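Local coordinates for protein CheQ (PDB 6A51) that controls, together with CheP, transcription of the core chemotaxis operon cheVAW in the pathogen Campylobacter jejuni, at residues A[80-91]-A[117-128]. Sequence-based numbering, arbitrary orientation.
Sequences SGLNGFVLASAF and KEICGIKFVNLK
V86 and V125 trade two nearly straight backbone hydrogen bonds, V86 N to V125 O and V125 N to V86 O, each 2.9 Å. A third, A88 N to K123 O (2.9 Å), carries the ladder into the first turn of helix 88-95; K123 O also accepts from a water that in turn takes the N-H of S89. Beyond the other end of the ladder, G84 O accepts K128 N on a lone pair in the carbonyl plane (N-H...O 172°) and, weakly, L127 N, so a turn carbonyl meets the first N-H groups of helix 127-134. N126 is the N-cap of that helix, its OD1 accepting from K129 N. K117, extended beyond CG, runs toward G81 O, but NZ lies too close to it for the bond to be trusted. The arrangement is a three-stranded antiparallel sheet in which strand 122-126 is central, flanked by 85-87 and by its hairpin partner 116-119, whose type I' turn runs from I119 to I122. The F85 ring is sandwiched: K117 CD lies over one face, 3.6 Å from CZ, with NZ off-centre in a cation-pi contact, while N126 CB covers the opposite face. Likewise F124 has L82 CD2 over one face and L87 CD1 over the other (3.5 Å to CE2). L82 CD2 also touches I119 CD1, which lies against S80 CB, and L87 CD1 meets I122 CG2. Across the sheet from F85 and N126, V125 sends its two methyls to different partners: with CG1 anti to the backbone N (chi1 173°), CG1 sits over the F91 ring and CG2 against A88 CB (3.8 Å). L127 CD1 comes to the edge of F91, 3.6 Å from CE2, while its CD2 packs on V86 CG1; V86 and L87 also touch Y55 of strand 52-55.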
loop_
_atom_site.group_PDB
_atom_site.type_symbol
_atom_site.label_atom_id
_atom_site.label_comp_id
_atom_site.label_asym_id
_atom_site.label_seq_id
_atom_site.Cartn_x
_atom_site.Cartn_y
_atom_site.Cartn_z
ATOM N N SER A 80 -5.238 -6.984 11.773
ATOM C CA SER A 80 -4.007 -7.244 11.038
ATOM C C SER A 80 -3.070 -6.039 11.053
ATOM O O SER A 80 -3.498 -4.888 10.914
ATOM C CB SER A 80 -4.330 -7.613 9.600
ATOM O OG SER A 80 -5.221 -8.705 9.564
ATOM N N GLY A 81 -1.781 -6.316 11.217
ATOM C CA GLY A 81 -0.779 -5.277 11.093
ATOM C C GLY A 81 -0.523 -4.908 9.642
ATOM O O GLY A 81 -0.718 -5.701 8.718
ATOM N N LEU A 82 -0.093 -3.669 9.439
ATOM C CA LEU A 82 0.125 -3.182 8.085
ATOM C C LEU A 82 1.457 -2.449 7.965
ATOM O O LEU A 82 1.603 -1.593 7.084
ATOM C CB LEU A 82 -1.039 -2.273 7.664
ATOM C CG LEU A 82 -2.437 -2.893 7.601
ATOM C CD1 LEU A 82 -3.514 -1.811 7.721
ATOM C CD2 LEU A 82 -2.599 -3.654 6.301
ATOM N N ASN A 83 2.420 -2.746 8.838
ATOM C CA ASN A 83 3.725 -2.095 8.783
ATOM C C ASN A 83 4.368 -2.293 7.422
ATOM O O ASN A 83 4.482 -3.425 6.941
ATOM C CB ASN A 83 4.631 -2.639 9.877
ATOM C CG ASN A 83 4.198 -2.201 11.266
ATOM O OD1 ASN A 83 3.445 -1.239 11.424
ATOM N ND2 ASN A 83 4.684 -2.902 12.280
ATOM N N GLY A 84 4.772 -1.181 6.798
ATOM C CA GLY A 84 5.361 -1.184 5.473
ATOM C C GLY A 84 4.388 -1.377 4.330
ATOM O O GLY A 84 4.809 -1.341 3.163
ATOM N N PHE A 85 3.106 -1.584 4.605
ATOM C CA PHE A 85 2.208 -1.887 3.505
ATOM C C PHE A 85 1.554 -0.631 2.964
ATOM O O PHE A 85 1.448 0.396 3.641
ATOM C CB PHE A 85 1.142 -2.893 3.924
ATOM C CG PHE A 85 1.648 -4.302 3.964
ATOM C CD1 PHE A 85 2.305 -4.781 5.098
ATOM C CD2 PHE A 85 1.507 -5.143 2.856
ATOM C CE1 PHE A 85 2.785 -6.085 5.141
ATOM C CE2 PHE A 85 1.987 -6.457 2.890
ATOM C CZ PHE A 85 2.625 -6.929 4.040
ATOM N N VAL A 86 1.142 -0.728 1.703
ATOM C CA VAL A 86 0.275 0.247 1.062
ATOM C C VAL A 86 -0.768 -0.538 0.280
ATOM O O VAL A 86 -0.586 -1.717 -0.029
ATOM C CB VAL A 86 1.043 1.200 0.121
ATOM C CG1 VAL A 86 2.245 1.799 0.819
ATOM C CG2 VAL A 86 1.462 0.466 -1.139
ATOM N N LEU A 87 -1.886 0.116 -0.013
ATOM C CA LEU A 87 -2.876 -0.490 -0.892
ATOM C C LEU A 87 -2.232 -0.836 -2.230
ATOM O O LEU A 87 -1.423 -0.068 -2.763
ATOM C CB LEU A 87 -4.033 0.479 -1.102
ATOM C CG LEU A 87 -5.456 -0.003 -0.927
ATOM C CD1 LEU A 87 -5.542 -0.884 0.287
ATOM C CD2 LEU A 87 -6.299 1.228 -0.743
ATOM N N ALA A 88 -2.573 -2.006 -2.772
ATOM C CA ALA A 88 -1.961 -2.427 -4.034
ATOM C C ALA A 88 -2.305 -1.471 -5.168
ATOM O O ALA A 88 -1.434 -1.131 -5.979
ATOM C CB ALA A 88 -2.395 -3.847 -4.386
ATOM N N SER A 89 -3.574 -1.041 -5.252
ATOM C CA SER A 89 -3.967 -0.028 -6.236
ATOM C C SER A 89 -3.130 1.245 -6.112
ATOM O O SER A 89 -2.798 1.878 -7.121
ATOM C CB SER A 89 -5.443 0.321 -6.068
ATOM O OG SER A 89 -5.711 0.628 -4.704
ATOM N N ALA A 90 -2.798 1.646 -4.881
ATOM C CA ALA A 90 -1.952 2.821 -4.690
ATOM C C ALA A 90 -0.535 2.553 -5.169
ATOM O O ALA A 90 0.092 3.421 -5.793
ATOM C CB ALA A 90 -1.939 3.242 -3.216
ATOM N N PHE A 91 -0.012 1.359 -4.878
ATOM C CA PHE A 91 1.299 0.977 -5.385
ATOM C C PHE A 91 1.340 1.070 -6.903
ATOM O O PHE A 91 2.306 1.592 -7.472
ATOM C CB PHE A 91 1.648 -0.430 -4.904
ATOM C CG PHE A 91 2.980 -0.935 -5.386
ATOM C CD1 PHE A 91 3.082 -1.637 -6.580
ATOM C CD2 PHE A 91 4.122 -0.743 -4.632
ATOM C CE1 PHE A 91 4.315 -2.118 -7.028
ATOM C CE2 PHE A 91 5.360 -1.224 -5.069
ATOM C CZ PHE A 91 5.449 -1.912 -6.277
ATOM N N LYS A 117 -0.524 -9.515 0.147
ATOM C CA LYS A 117 -1.313 -9.856 1.321
ATOM C C LYS A 117 -2.728 -9.336 1.144
ATOM O O LYS A 117 -2.915 -8.257 0.575
ATOM C CB LYS A 117 -0.640 -9.261 2.550
ATOM C CG LYS A 117 -1.393 -9.292 3.835
ATOM C CD LYS A 117 -0.562 -8.503 4.851
ATOM C CE LYS A 117 -1.140 -8.579 6.243
ATOM N NZ LYS A 117 -0.482 -7.586 7.122
ATOM N N GLU A 118 -3.731 -10.091 1.586
ATOM C CA GLU A 118 -5.119 -9.656 1.486
ATOM C C GLU A 118 -5.770 -9.608 2.853
ATOM O O GLU A 118 -5.526 -10.464 3.703
ATOM C CB GLU A 118 -5.935 -10.544 0.556
ATOM C CG GLU A 118 -5.570 -10.288 -0.895
ATOM C CD GLU A 118 -6.586 -10.835 -1.872
ATOM O OE1 GLU A 118 -6.210 -11.077 -3.043
ATOM O OE2 GLU A 118 -7.752 -11.002 -1.453
ATOM N N ILE A 119 -6.564 -8.566 3.075
ATOM C CA ILE A 119 -7.405 -8.461 4.257
ATOM C C ILE A 119 -8.790 -8.087 3.767
ATOM O O ILE A 119 -8.942 -7.104 3.029
ATOM C CB ILE A 119 -6.883 -7.429 5.258
ATOM C CG1 ILE A 119 -5.417 -7.715 5.555
ATOM C CG2 ILE A 119 -7.707 -7.468 6.536
ATOM C CD1 ILE A 119 -4.748 -6.617 6.327
ATOM N N CYS A 120 -9.782 -8.911 4.116
ATOM C CA CYS A 120 -11.165 -8.697 3.698
ATOM C C CYS A 120 -11.247 -8.468 2.191
ATOM O O CYS A 120 -12.023 -7.646 1.705
ATOM C CB CYS A 120 -11.808 -7.535 4.475
ATOM S SG CYS A 120 -11.811 -7.744 6.323
ATOM N N GLY A 121 -10.435 -9.194 1.437
ATOM C CA GLY A 121 -10.444 -8.997 -0.003
ATOM C C GLY A 121 -9.784 -7.728 -0.500
ATOM O O GLY A 121 -9.854 -7.443 -1.698
ATOM N N ILE A 122 -9.146 -6.950 0.368
ATOM C CA ILE A 122 -8.333 -5.821 -0.074
ATOM C C ILE A 122 -6.886 -6.292 -0.215
ATOM O O ILE A 122 -6.324 -6.875 0.723
ATOM C CB ILE A 122 -8.444 -4.648 0.917
ATOM C CG1 ILE A 122 -9.911 -4.347 1.232
ATOM C CG2 ILE A 122 -7.797 -3.417 0.343
ATOM C CD1 ILE A 122 -10.721 -4.008 0.003
ATOM N N LYS A 123 -6.275 -6.038 -1.378
ATOM C CA LYS A 123 -4.895 -6.450 -1.647
ATOM C C LYS A 123 -3.912 -5.351 -1.242
ATOM O O LYS A 123 -4.079 -4.191 -1.631
ATOM C CB LYS A 123 -4.710 -6.791 -3.130
ATOM C CG LYS A 123 -3.515 -7.720 -3.430
ATOM C CD LYS A 123 -3.203 -7.796 -4.937
ATOM C CE LYS A 123 -4.381 -8.316 -5.755
ATOM N NZ LYS A 123 -4.369 -7.824 -7.177
ATOM N N PHE A 124 -2.881 -5.719 -0.474
ATOM C CA PHE A 124 -1.816 -4.806 -0.072
ATOM C C PHE A 124 -0.465 -5.270 -0.613
ATOM O O PHE A 124 -0.243 -6.454 -0.865
ATOM C CB PHE A 124 -1.718 -4.679 1.451
ATOM C CG PHE A 124 -2.960 -4.169 2.101
ATOM C CD1 PHE A 124 -4.058 -5.005 2.280
ATOM C CD2 PHE A 124 -3.032 -2.858 2.552
ATOM C CE1 PHE A 124 -5.209 -4.543 2.883
ATOM C CE2 PHE A 124 -4.174 -2.388 3.167
ATOM C CZ PHE A 124 -5.269 -3.232 3.328
ATOM N N VAL A 125 0.447 -4.312 -0.777
ATOM C CA VAL A 125 1.818 -4.560 -1.208
ATOM C C VAL A 125 2.747 -4.004 -0.140
ATOM O O VAL A 125 2.478 -2.939 0.426
ATOM C CB VAL A 125 2.134 -3.901 -2.569
ATOM C CG1 VAL A 125 3.602 -4.036 -2.880
ATOM C CG2 VAL A 125 1.327 -4.506 -3.676
ATOM N N ASN A 126 3.841 -4.710 0.138
ATOM C CA ASN A 126 4.790 -4.225 1.135
ATOM C C ASN A 126 5.775 -3.314 0.425
ATOM O O ASN A 126 6.790 -3.760 -0.119
ATOM C CB ASN A 126 5.507 -5.362 1.842
ATOM C CG ASN A 126 6.279 -4.868 3.054
ATOM O OD1 ASN A 126 6.962 -3.843 2.991
ATOM N ND2 ASN A 126 6.143 -5.563 4.168
ATOM N N LEU A 127 5.470 -2.012 0.444
ATOM C CA LEU A 127 6.307 -1.043 -0.253
ATOM C C LEU A 127 7.650 -0.897 0.441
ATOM O O LEU A 127 8.680 -0.709 -0.217
ATOM C CB LEU A 127 5.597 0.307 -0.321
ATOM C CG LEU A 127 6.264 1.435 -1.103
ATOM C CD1 LEU A 127 6.614 0.915 -2.455
ATOM C CD2 LEU A 127 5.302 2.588 -1.245
ATOM N N LYS A 128 7.649 -0.991 1.772
ATOM C CA LYS A 128 8.877 -0.824 2.540
ATOM C C LYS A 128 9.919 -1.852 2.129
ATOM O O LYS A 128 11.085 -1.508 1.919
ATOM C CB LYS A 128 8.580 -0.927 4.033
ATOM C CG LYS A 128 9.753 -0.561 4.927
ATOM C CD LYS A 128 9.470 -0.905 6.383
ATOM C CE LYS A 128 10.458 -0.235 7.325
ATOM N NZ LYS A 128 11.791 -0.911 7.302
HETATM O O HOH W 1 -5.720 -2.671 -3.428
#